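Local coordinates for protein post-proline cleaving enzyme (Rickettsia typhi, PDB 4HVT) that probably acts as a serine-type oligopeptidase that cleaves peptide chains after proline, at residues G296-Y301 and F377-E382; Y301-L306 and L322-F327; K45-L50 and Y673-K678. All blocks are in the same frame, centred on the assembly; numbering follows the deposited sequence. Where two conformers were deposited one is given.

Contact 1. Residues G296-Y301 and F377-E382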
loop_
_atom_site.group_PDB
_atom_site.type_symbol
_atom_site.label_atom_id
_atom_site.label_comp_id
_atom_site.label_asym_id
_atom_site.label_seq_id
_atom_site.Cartn_x
_atom_site.Cartn_y
_atom_site.Cartn_z
ATOM N N GLY A 296 -10.718 -13.039 -5.737
ATOM C CA GLY A 296 -11.520 -13.634 -4.686
ATOM C C GLY A 296 -12.270 -14.861 -5.171
ATOM O O GLY A 296 -12.171 -15.256 -6.347
ATOM N N SER A 297 -13.146 -15.370 -4.307
ATOM C CA SER A 297 -13.982 -16.562 -4.598
ATOM C C SER A 297 -15.262 -16.505 -3.779
ATOM O O SER A 297 -15.387 -15.769 -2.833
ATOM C CB SER A 297 -13.252 -17.815 -4.242
ATOM O OG SER A 297 -13.004 -17.911 -2.857
ATOM N N PHE A 298 -16.182 -17.383 -4.172
ATOM C CA PHE A 298 -17.411 -17.627 -3.468
ATOM C C PHE A 298 -17.816 -19.045 -3.831
ATOM O O PHE A 298 -17.975 -19.368 -5.020
ATOM C CB PHE A 298 -18.493 -16.674 -3.905
ATOM C CG PHE A 298 -19.778 -16.813 -3.114
ATOM C CD1 PHE A 298 -19.790 -16.562 -1.756
ATOM C CD2 PHE A 298 -20.954 -17.260 -3.725
ATOM C CE1 PHE A 298 -20.979 -16.698 -1.030
ATOM C CE2 PHE A 298 -22.141 -17.407 -2.998
ATOM C CZ PHE A 298 -22.153 -17.105 -1.660
ATOM N N LYS A 299 -18.027 -19.878 -2.823
ATOM C CA LYS A 299 -18.269 -21.300 -3.058
ATOM C C LYS A 299 -17.150 -21.810 -3.982
ATOM O O LYS A 299 -16.003 -21.494 -3.762
ATOM C CB LYS A 299 -19.701 -21.572 -3.583
ATOM C CG LYS A 299 -20.773 -20.865 -2.793
ATOM C CD LYS A 299 -20.851 -21.284 -1.417
ATOM C CE LYS A 299 -22.336 -21.165 -0.943
ATOM N NZ LYS A 299 -22.363 -21.623 0.450
ATOM N N GLU A 300 -17.491 -22.552 -5.017
ATOM C CA GLU A 300 -16.477 -23.119 -5.931
ATOM C C GLU A 300 -16.160 -22.208 -7.133
ATOM O O GLU A 300 -15.475 -22.630 -8.047
ATOM C CB GLU A 300 -16.968 -24.503 -6.425
ATOM C CG GLU A 300 -16.978 -25.516 -5.290
ATOM C CD GLU A 300 -17.360 -26.915 -5.689
ATOM O OE1 GLU A 300 -17.408 -27.203 -6.903
ATOM O OE2 GLU A 300 -17.647 -27.752 -4.761
ATOM N N TYR A 301 -16.568 -20.937 -7.099
ATOM C CA TYR A 301 -16.356 -19.998 -8.198
ATOM C C TYR A 301 -15.249 -18.992 -7.849
ATOM O O TYR A 301 -15.150 -18.629 -6.669
ATOM C CB TYR A 301 -17.657 -19.254 -8.518
ATOM C CG TYR A 301 -18.665 -20.185 -9.140
ATOM C CD1 TYR A 301 -19.361 -21.099 -8.358
ATOM C CD2 TYR A 301 -18.837 -20.228 -10.507
ATOM C CE1 TYR A 301 -20.218 -22.007 -8.912
ATOM C CE2 TYR A 301 -19.713 -21.126 -11.066
ATOM C CZ TYR A 301 -20.375 -22.028 -10.268
ATOM O OH TYR A 301 -21.212 -22.970 -10.814
ATOM N N PHE A 377 -24.529 -9.647 -4.201
ATOM C CA PHE A 377 -25.248 -10.719 -4.904
ATOM C C PHE A 377 -24.822 -12.053 -4.336
ATOM O O PHE A 377 -23.988 -12.102 -3.428
ATOM C CB PHE A 377 -25.020 -10.723 -6.438
ATOM C CG PHE A 377 -23.600 -10.717 -6.827
ATOM C CD1 PHE A 377 -22.880 -9.506 -6.912
ATOM C CD2 PHE A 377 -22.971 -11.891 -7.145
ATOM C CE1 PHE A 377 -21.549 -9.511 -7.286
ATOM C CE2 PHE A 377 -21.646 -11.908 -7.490
ATOM C CZ PHE A 377 -20.924 -10.698 -7.584
ATOM N N THR A 378 -25.483 -13.109 -4.794
ATOM C CA THR A 378 -25.177 -14.443 -4.396
ATOM C C THR A 378 -25.360 -15.425 -5.546
ATOM O O THR A 378 -25.486 -15.027 -6.689
ATOM C CB THR A 378 -25.965 -14.798 -3.123
ATOM O OG1 THR A 378 -25.497 -16.047 -2.591
ATOM C CG2 THR A 378 -27.464 -14.876 -3.405
ATOM N N LEU A 379 -25.315 -16.715 -5.223
ATOM C CA LEU A 379 -25.675 -17.791 -6.141
ATOM C C LEU A 379 -26.971 -18.428 -5.744
ATOM O O LEU A 379 -27.196 -18.694 -4.565
ATOM C CB LEU A 379 -24.640 -18.907 -6.110
ATOM C CG LEU A 379 -23.370 -18.770 -6.913
ATOM C CD1 LEU A 379 -22.409 -19.914 -6.517
ATOM C CD2 LEU A 379 -23.652 -18.845 -8.422
ATOM N N GLU A 380 -27.814 -18.651 -6.753
ATOM C CA GLU A 380 -29.090 -19.350 -6.594
ATOM C C GLU A 380 -29.168 -20.305 -7.751
ATOM O O GLU A 380 -29.157 -19.879 -8.915
ATOM C CB GLU A 380 -30.230 -18.389 -6.748
ATOM C CG GLU A 380 -30.739 -17.757 -5.487
ATOM C CD GLU A 380 -32.226 -17.429 -5.626
ATOM O OE1 GLU A 380 -32.599 -16.620 -6.502
ATOM O OE2 GLU A 380 -33.029 -18.021 -4.887
ATOM N N ASN A 381 -29.219 -21.598 -7.464
ATOM C CA ASN A 381 -29.362 -22.577 -8.531
ATOM C C ASN A 381 -28.200 -22.483 -9.508
ATOM O O ASN A 381 -28.404 -22.473 -10.721
ATOM C CB ASN A 381 -30.679 -22.338 -9.269
ATOM N N GLU A 382 -26.985 -22.376 -8.976
ATOM C CA GLU A 382 -25.790 -22.206 -9.771
ATOM C C GLU A 382 -25.843 -21.011 -10.755
ATOM O O GLU A 382 -25.057 -20.967 -11.708
ATOM C CB GLU A 382 -25.439 -23.503 -10.546
ATOM C CG GLU A 382 -25.077 -24.706 -9.683
ATOM C CD GLU A 382 -23.896 -24.449 -8.760
ATOM O OE1 GLU A 382 -22.720 -24.532 -9.209
ATOM O OE2 GLU A 382 -24.155 -24.174 -7.567
HETATM O O HOH W 1 -20.264 -25.613 -7.871
#
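F298 begins the contact, its ring resting against T378 and L379 near the end of strand 371-380. With CG anti to the backbone N (chi1 -175°), the ring reaches across to the other segment, where CZ lies 3.6 Å from T378 OG1 and CD2 lies 4.1 Å from L379 CD1. The T378 hydroxyl has its polar partner elsewhere, in a hydrogen bond with D360 O. F298 and Y301 close a tight hairpin through a type II' turn, each backbone N bonding to the carbonyl O of the other; this hairpin, between strands 293-298 and 301-305 of one β-propeller blade, packs on strand 371-380 of the next. At the first corner of the turn, K299 lays CG over one face of the F298 ring and brushes L379 CD1 with the same atom. E300, the second corner, reaches the other segment through water: the molecule donates to E382 OE1 at 3.0 Å and, weakly, to E300 OE1, which is also hydrogen-bonded to H326 NE2. Y301 ends the segment with its one direct hydrogen bond to the other segment: OH donates to E382 OE1 at 2.7 Å. Its CD1 lies 3.8 Å from L379 CD1. The carboxylate oxygen sits at the ring edge, whereas the hydroxyl approaches from above the carboxylate, 44° out of its plane. A bend at chi2 of E382 (-58°) brings the carboxylate round. E382 OE1 thus accepts two hydrogen bonds, from the Y301 hydroxyl and the water, which would be expected to stabilise an ionised carboxylate near E300. Beside the F298 ring, L379 N is buried without a hydrogen-bonding partner in the model, a polar cost of the apolar side.

Contact 2. Residues Y301-L306 and L322-F327; sequences YVFWLL and LVALHF
H326 points the edge of its imidazole at one face of the Y301 ring, a T-shaped stack with the planes at 85° and the centroids 5.2 Å apart. The CD2 corner of H326 stands over the rim of the tyrosine ring, 3.8 Å from Y301 CZ, while H326 NE2 and ND1 bond to E300 and T328. Beyond this pair the strands run antiparallel, joined by paired backbone bonds between V302 and L325 and again between W304 and V323. On the face carrying F303, the small A324 provides the hollow: F303 CD1 settles 3.7 Å from A324 CB, and the L322 side chain leans over the backbone of W304. On the other face, with V302, W304, V323 and L325, L325 holds CG in the crowded position between its backbone N and carbonyl carbon (chi1 61°), which swings CD2 across the strand boundary to lie 3.8 Å from W304 CD1 and 4.0 Å from V302 CG2. V323 CG2 fills in beside W304 CB at 3.9 Å. I355 and L343 continue the packing around F303. These are the two middle strands of a four-stranded antiparallel sheet, a blade of the β-propeller characteristic of prolyl oligopeptidases.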
loop_
_atom_site.group_PDB
_atom_site.type_symbol
_atom_site.label_atom_id
_atom_site.label_comp_id
_atom_site.label_asym_id
_atom_site.label_seq_id
_atom_site.Cartn_x
_atom_site.Cartn_y
_atom_site.Cartn_z
ATOM N N TYR A 301 -16.568 -20.937 -7.099
ATOM C CA TYR A 301 -16.356 -19.998 -8.198
ATOM C C TYR A 301 -15.249 -18.992 -7.849
ATOM O O TYR A 301 -15.150 -18.629 -6.669
ATOM C CB TYR A 301 -17.657 -19.254 -8.518
ATOM C CG TYR A 301 -18.665 -20.185 -9.140
ATOM C CD1 TYR A 301 -19.361 -21.099 -8.358
ATOM C CD2 TYR A 301 -18.837 -20.228 -10.507
ATOM C CE1 TYR A 301 -20.218 -22.007 -8.912
ATOM C CE2 TYR A 301 -19.713 -21.126 -11.066
ATOM C CZ TYR A 301 -20.375 -22.028 -10.268
ATOM O OH TYR A 301 -21.212 -22.970 -10.814
ATOM N N VAL A 302 -14.502 -18.510 -8.829
ATOM C CA VAL A 302 -13.414 -17.587 -8.670
ATOM C C VAL A 302 -13.636 -16.382 -9.555
ATOM O O VAL A 302 -14.272 -16.493 -10.592
ATOM C CB VAL A 302 -12.039 -18.245 -8.984
ATOM C CG1 VAL A 302 -11.634 -19.222 -7.887
ATOM C CG2 VAL A 302 -12.106 -18.950 -10.293
ATOM N N PHE A 303 -13.212 -15.222 -9.066
ATOM C CA PHE A 303 -13.387 -13.936 -9.742
ATOM C C PHE A 303 -12.078 -13.428 -10.235
ATOM O O PHE A 303 -11.122 -13.350 -9.463
ATOM C CB PHE A 303 -13.956 -12.903 -8.780
ATOM C CG PHE A 303 -15.258 -13.327 -8.134
ATOM C CD1 PHE A 303 -16.368 -13.403 -8.889
ATOM C CD2 PHE A 303 -15.328 -13.705 -6.797
ATOM C CE1 PHE A 303 -17.570 -13.815 -8.376
ATOM C CE2 PHE A 303 -16.525 -14.142 -6.277
ATOM C CZ PHE A 303 -17.637 -14.243 -7.083
ATOM N N TRP A 304 -12.027 -12.972 -11.501
ATOM C CA TRP A 304 -10.811 -12.554 -12.138
ATOM C C TRP A 304 -11.029 -11.198 -12.802
ATOM O O TRP A 304 -12.038 -10.952 -13.489
ATOM C CB TRP A 304 -10.350 -13.572 -13.173
ATOM C CG TRP A 304 -9.809 -14.825 -12.573
ATOM C CD1 TRP A 304 -10.526 -15.787 -11.925
ATOM C CD2 TRP A 304 -8.425 -15.262 -12.522
ATOM N NE1 TRP A 304 -9.678 -16.781 -11.435
ATOM C CE2 TRP A 304 -8.389 -16.484 -11.813
ATOM C CE3 TRP A 304 -7.203 -14.714 -13.001
ATOM C CZ2 TRP A 304 -7.195 -17.193 -11.598
ATOM C CZ3 TRP A 304 -6.038 -15.415 -12.778
ATOM C CH2 TRP A 304 -6.042 -16.663 -12.109
ATOM N N LEU A 305 -10.080 -10.310 -12.550
ATOM C CA LEU A 305 -10.031 -8.989 -13.165
ATOM C C LEU A 305 -9.173 -9.031 -14.418
ATOM O O LEU A 305 -8.099 -9.611 -14.390
ATOM C CB LEU A 305 -9.413 -7.975 -12.195
ATOM C CG LEU A 305 -9.188 -6.533 -12.659
ATOM C CD1 LEU A 305 -10.536 -5.908 -12.969
ATOM C CD2 LEU A 305 -8.405 -5.754 -11.627
ATOM N N LEU A 306 -9.641 -8.343 -15.459
ATOM C CA LEU A 306 -8.897 -8.210 -16.710
ATOM C C LEU A 306 -8.122 -6.901 -16.747
ATOM O O LEU A 306 -8.668 -5.854 -16.493
ATOM C CB LEU A 306 -9.819 -8.336 -17.920
ATOM C CG LEU A 306 -10.750 -9.551 -17.972
ATOM C CD1 LEU A 306 -11.466 -9.608 -19.313
ATOM C CD2 LEU A 306 -9.995 -10.847 -17.673
ATOM N N LEU A 322 -14.716 -7.663 -14.803
ATOM C CA LEU A 322 -14.608 -8.752 -13.848
ATOM C C LEU A 322 -15.393 -9.935 -14.383
ATOM O O LEU A 322 -16.558 -9.812 -14.710
ATOM C CB LEU A 322 -15.155 -8.350 -12.485
ATOM C CG LEU A 322 -14.775 -9.352 -11.354
ATOM C CD1 LEU A 322 -13.337 -9.135 -10.873
ATOM C CD2 LEU A 322 -15.743 -9.208 -10.173
ATOM N N VAL A 323 -14.750 -11.097 -14.444
ATOM C CA VAL A 323 -15.455 -12.317 -14.807
ATOM C C VAL A 323 -15.434 -13.335 -13.642
ATOM O O VAL A 323 -14.633 -13.188 -12.682
ATOM C CB VAL A 323 -14.787 -12.999 -16.033
ATOM C CG1 VAL A 323 -14.707 -12.065 -17.251
ATOM C CG2 VAL A 323 -13.385 -13.500 -15.656
ATOM N N ALA A 324 -16.370 -14.289 -13.690
ATOM C CA ALA A 324 -16.428 -15.336 -12.746
ATOM C C ALA A 324 -16.514 -16.624 -13.500
ATOM O O ALA A 324 -17.074 -16.684 -14.609
ATOM C CB ALA A 324 -17.661 -15.197 -11.897
ATOM N N LEU A 325 -15.949 -17.647 -12.883
ATOM C CA LEU A 325 -16.012 -19.009 -13.447
ATOM C C LEU A 325 -15.832 -20.035 -12.344
ATOM O O LEU A 325 -15.220 -19.825 -11.304
ATOM C CB LEU A 325 -14.988 -19.276 -14.549
ATOM C CG LEU A 325 -13.483 -19.185 -14.299
ATOM C CD1 LEU A 325 -12.651 -19.815 -15.401
ATOM C CD2 LEU A 325 -12.982 -17.728 -14.033
ATOM N N HIS A 326 -16.329 -21.204 -12.606
ATOM C CA HIS A 326 -16.044 -22.338 -11.716
ATOM C C HIS A 326 -14.562 -22.666 -11.704
ATOM O O HIS A 326 -13.883 -22.588 -12.760
ATOM C CB HIS A 326 -16.802 -23.593 -12.151
ATOM C CG HIS A 326 -16.857 -24.643 -11.084
ATOM N ND1 HIS A 326 -16.030 -25.749 -11.048
ATOM C CD2 HIS A 326 -17.717 -24.791 -10.046
ATOM C CE1 HIS A 326 -16.321 -26.483 -9.992
ATOM N NE2 HIS A 326 -17.338 -25.913 -9.352
ATOM N N PHE A 327 -14.000 -23.027 -10.540
ATOM C CA PHE A 327 -12.506 -23.175 -10.474
ATOM C C PHE A 327 -11.980 -24.250 -11.427
ATOM O O PHE A 327 -10.912 -24.086 -11.950
ATOM C CB PHE A 327 -11.982 -23.439 -9.047
ATOM C CG PHE A 327 -12.190 -24.874 -8.585
ATOM C CD1 PHE A 327 -13.372 -25.288 -7.993
ATOM C CD2 PHE A 327 -11.183 -25.787 -8.732
ATOM C CE1 PHE A 327 -13.589 -26.595 -7.601
ATOM C CE2 PHE A 327 -11.369 -27.099 -8.334
ATOM C CZ PHE A 327 -12.549 -27.514 -7.784
#

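Contact 3. Residues K45-L50 and Y673-K678; sequences KTEKAL and YFLESK
T46 and Y673 bury the most surface here, followed by L675; together they seat a helix turn against the edge of a strand. T46 faces the strand squarely. F674 N donates to T46 OG1 at 3.0 Å in a nearly straight bond, 174° at the hydrogen. The same hydroxyl is also hydrogen-bonded to R42 O within its own helix, so it is gripped from both strand and helix. With CG2 anti to the backbone N, the threonine methyl is left to lodge between two side chains of the strand, 3.8 Å from Y673 CB and 3.8 Å from L675 CD2. L675 CD2 also meets E47 CG, 3.6 Å away, the two side chains crossing at about a right angle, while E47 OE2 is held by N693. The Y673 ring turns its edge to the helix: T46 CG2 and A49 CB both lie near the ring plane, the latter 4.0 Å from CE1. L50 CD2 makes a looser approach to Y673 CD1 at 4.4 Å. The helix and strand axes pass 7.7 Å apart, their directions 121° from each other. Strand 672-677 is an outermost strand of the eight-stranded sheet of the α/β-hydrolase domain, with backbone bonds from Y673, L675 and S677 to strand 640-646. Along its other side, the intervening N-H groups of F674 and E676 are taken up by T46 and T43 of helix 34-51. Helix 688-706 adjoins both partners, with N697 touching L50 and L675, and F701 packing on L50.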
loop_
_atom_site.group_PDB
_atom_site.type_symbol
_atom_site.label_atom_id
_atom_site.label_comp_id
_atom_site.label_asym_id
_atom_site.label_seq_id
_atom_site.Cartn_x
_atom_site.Cartn_y
_atom_site.Cartn_z
ATOM N N LYS A 45 21.571 17.669 11.702
ATOM C CA LYS A 45 21.497 19.090 11.316
ATOM C C LYS A 45 20.058 19.435 10.978
ATOM O O LYS A 45 19.569 20.525 11.386
ATOM C CB LYS A 45 22.384 19.385 10.103
ATOM N N THR A 46 19.393 18.526 10.241
ATOM C CA THR A 46 18.041 18.799 9.771
ATOM C C THR A 46 17.092 18.857 10.942
ATOM O O THR A 46 16.288 19.800 11.044
ATOM C CB THR A 46 17.538 17.805 8.724
ATOM O OG1 THR A 46 18.209 18.067 7.498
ATOM C CG2 THR A 46 16.048 17.957 8.507
ATOM N N GLU A 47 17.212 17.904 11.856
ATOM C CA GLU A 47 16.260 17.845 12.966
ATOM C C GLU A 47 16.424 19.073 13.865
ATOM O O GLU A 47 15.427 19.707 14.238
ATOM C CB GLU A 47 16.363 16.527 13.751
ATOM C CG GLU A 47 15.719 15.347 13.042
ATOM C CD GLU A 47 15.356 14.227 14.000
ATOM O OE1 GLU A 47 16.236 13.795 14.782
ATOM O OE2 GLU A 47 14.186 13.789 13.976
ATOM N N LYS A 48 17.662 19.452 14.152
ATOM C CA LYS A 48 17.937 20.658 14.936
ATOM C C LYS A 48 17.361 21.918 14.248
ATOM O O LYS A 48 16.769 22.773 14.906
ATOM C CB LYS A 48 19.446 20.759 15.202
ATOM N N ALA A 49 17.501 22.024 12.928
ATOM C CA ALA A 49 16.915 23.147 12.193
ATOM C C ALA A 49 15.393 23.222 12.251
ATOM O O ALA A 49 14.817 24.299 12.372
ATOM C CB ALA A 49 17.375 23.120 10.746
ATOM N N LEU A 50 14.734 22.075 12.127
ATOM C CA LEU A 50 13.280 21.991 12.223
ATOM C C LEU A 50 12.806 22.325 13.655
ATOM O O LEU A 50 11.830 23.029 13.850
ATOM C CB LEU A 50 12.824 20.581 11.791
ATOM C CG LEU A 50 13.011 20.251 10.316
ATOM C CD1 LEU A 50 12.714 18.769 10.086
ATOM C CD2 LEU A 50 12.077 21.109 9.468
ATOM N N TYR A 673 16.526 19.701 3.270
ATOM C CA TYR A 673 16.371 19.082 4.568
ATOM C C TYR A 673 16.389 17.592 4.242
ATOM O O TYR A 673 15.812 17.189 3.252
ATOM C CB TYR A 673 15.029 19.547 5.240
ATOM C CG TYR A 673 15.070 21.027 5.614
ATOM C CD1 TYR A 673 15.549 21.411 6.842
ATOM C CD2 TYR A 673 14.650 22.027 4.725
ATOM C CE1 TYR A 673 15.642 22.751 7.196
ATOM C CE2 TYR A 673 14.751 23.372 5.067
ATOM C CZ TYR A 673 15.227 23.713 6.308
ATOM O OH TYR A 673 15.326 25.032 6.695
ATOM N N PHE A 674 17.114 16.824 5.028
ATOM C CA PHE A 674 17.337 15.404 4.806
ATOM C C PHE A 674 17.146 14.650 6.104
ATOM O O PHE A 674 17.716 15.042 7.119
ATOM C CB PHE A 674 18.751 15.232 4.270
ATOM C CG PHE A 674 19.161 13.809 4.058
ATOM C CD1 PHE A 674 18.801 13.156 2.890
ATOM C CD2 PHE A 674 19.828 13.106 5.054
ATOM C CE1 PHE A 674 19.136 11.814 2.679
ATOM C CE2 PHE A 674 20.197 11.769 4.852
ATOM C CZ PHE A 674 19.841 11.121 3.667
ATOM N N LEU A 675 16.421 13.517 6.045
ATOM C CA LEU A 675 16.122 12.684 7.202
ATOM C C LEU A 675 16.300 11.224 6.780
ATOM O O LEU A 675 15.518 10.693 5.941
ATOM C CB LEU A 675 14.686 12.886 7.687
ATOM C CG LEU A 675 14.350 14.276 8.257
ATOM C CD1 LEU A 675 12.875 14.346 8.406
ATOM C CD2 LEU A 675 14.982 14.442 9.603
ATOM N N GLU A 676 17.284 10.580 7.387
ATOM C CA GLU A 676 17.543 9.180 7.133
ATOM C C GLU A 676 17.164 8.394 8.385
ATOM O O GLU A 676 17.751 8.594 9.439
ATOM C CB GLU A 676 18.981 8.902 6.726
ATOM C CG GLU A 676 19.180 7.373 6.554
ATOM C CD GLU A 676 20.338 6.960 5.731
ATOM O OE1 GLU A 676 21.297 6.393 6.335
ATOM O OE2 GLU A 676 20.359 7.250 4.514
ATOM N N SER A 677 16.163 7.536 8.275
ATOM C CA SER A 677 15.748 6.672 9.372
ATOM C C SER A 677 16.461 5.368 9.450
ATOM O O SER A 677 16.596 4.706 8.431
ATOM C CB SER A 677 14.246 6.374 9.340
ATOM O OG SER A 677 13.959 5.262 10.207
ATOM N N LYS A 678 16.886 4.991 10.660
ATOM C CA LYS A 678 17.613 3.735 10.914
ATOM C C LYS A 678 16.845 2.498 10.588
ATOM O O LYS A 678 17.410 1.521 10.065
ATOM C CB LYS A 678 18.034 3.632 12.403
#

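In the fold
Contacts 1 and 2 are neighbours, their centres 10 Å apart, and share Y301. Contact 2 binds strands within one propeller blade, while contact 1 ties that blade to the next. They are further joined by E300 OE1 to H326 NE2 at 2.8 Å and by G296 O to F303 N at 2.9 Å. Contact 3 lies on the opposite side of the chain's centre, about 35 Å from contact 1 and about 33 Å from contact 2 between nearest atoms. It fastens an N-terminal helix to the hydrolase sheet, enclosing both propeller contacts within its chain loop. The strand of contact 3 ends shortly before H682, which with S566 and D649 probably forms the catalytic triad.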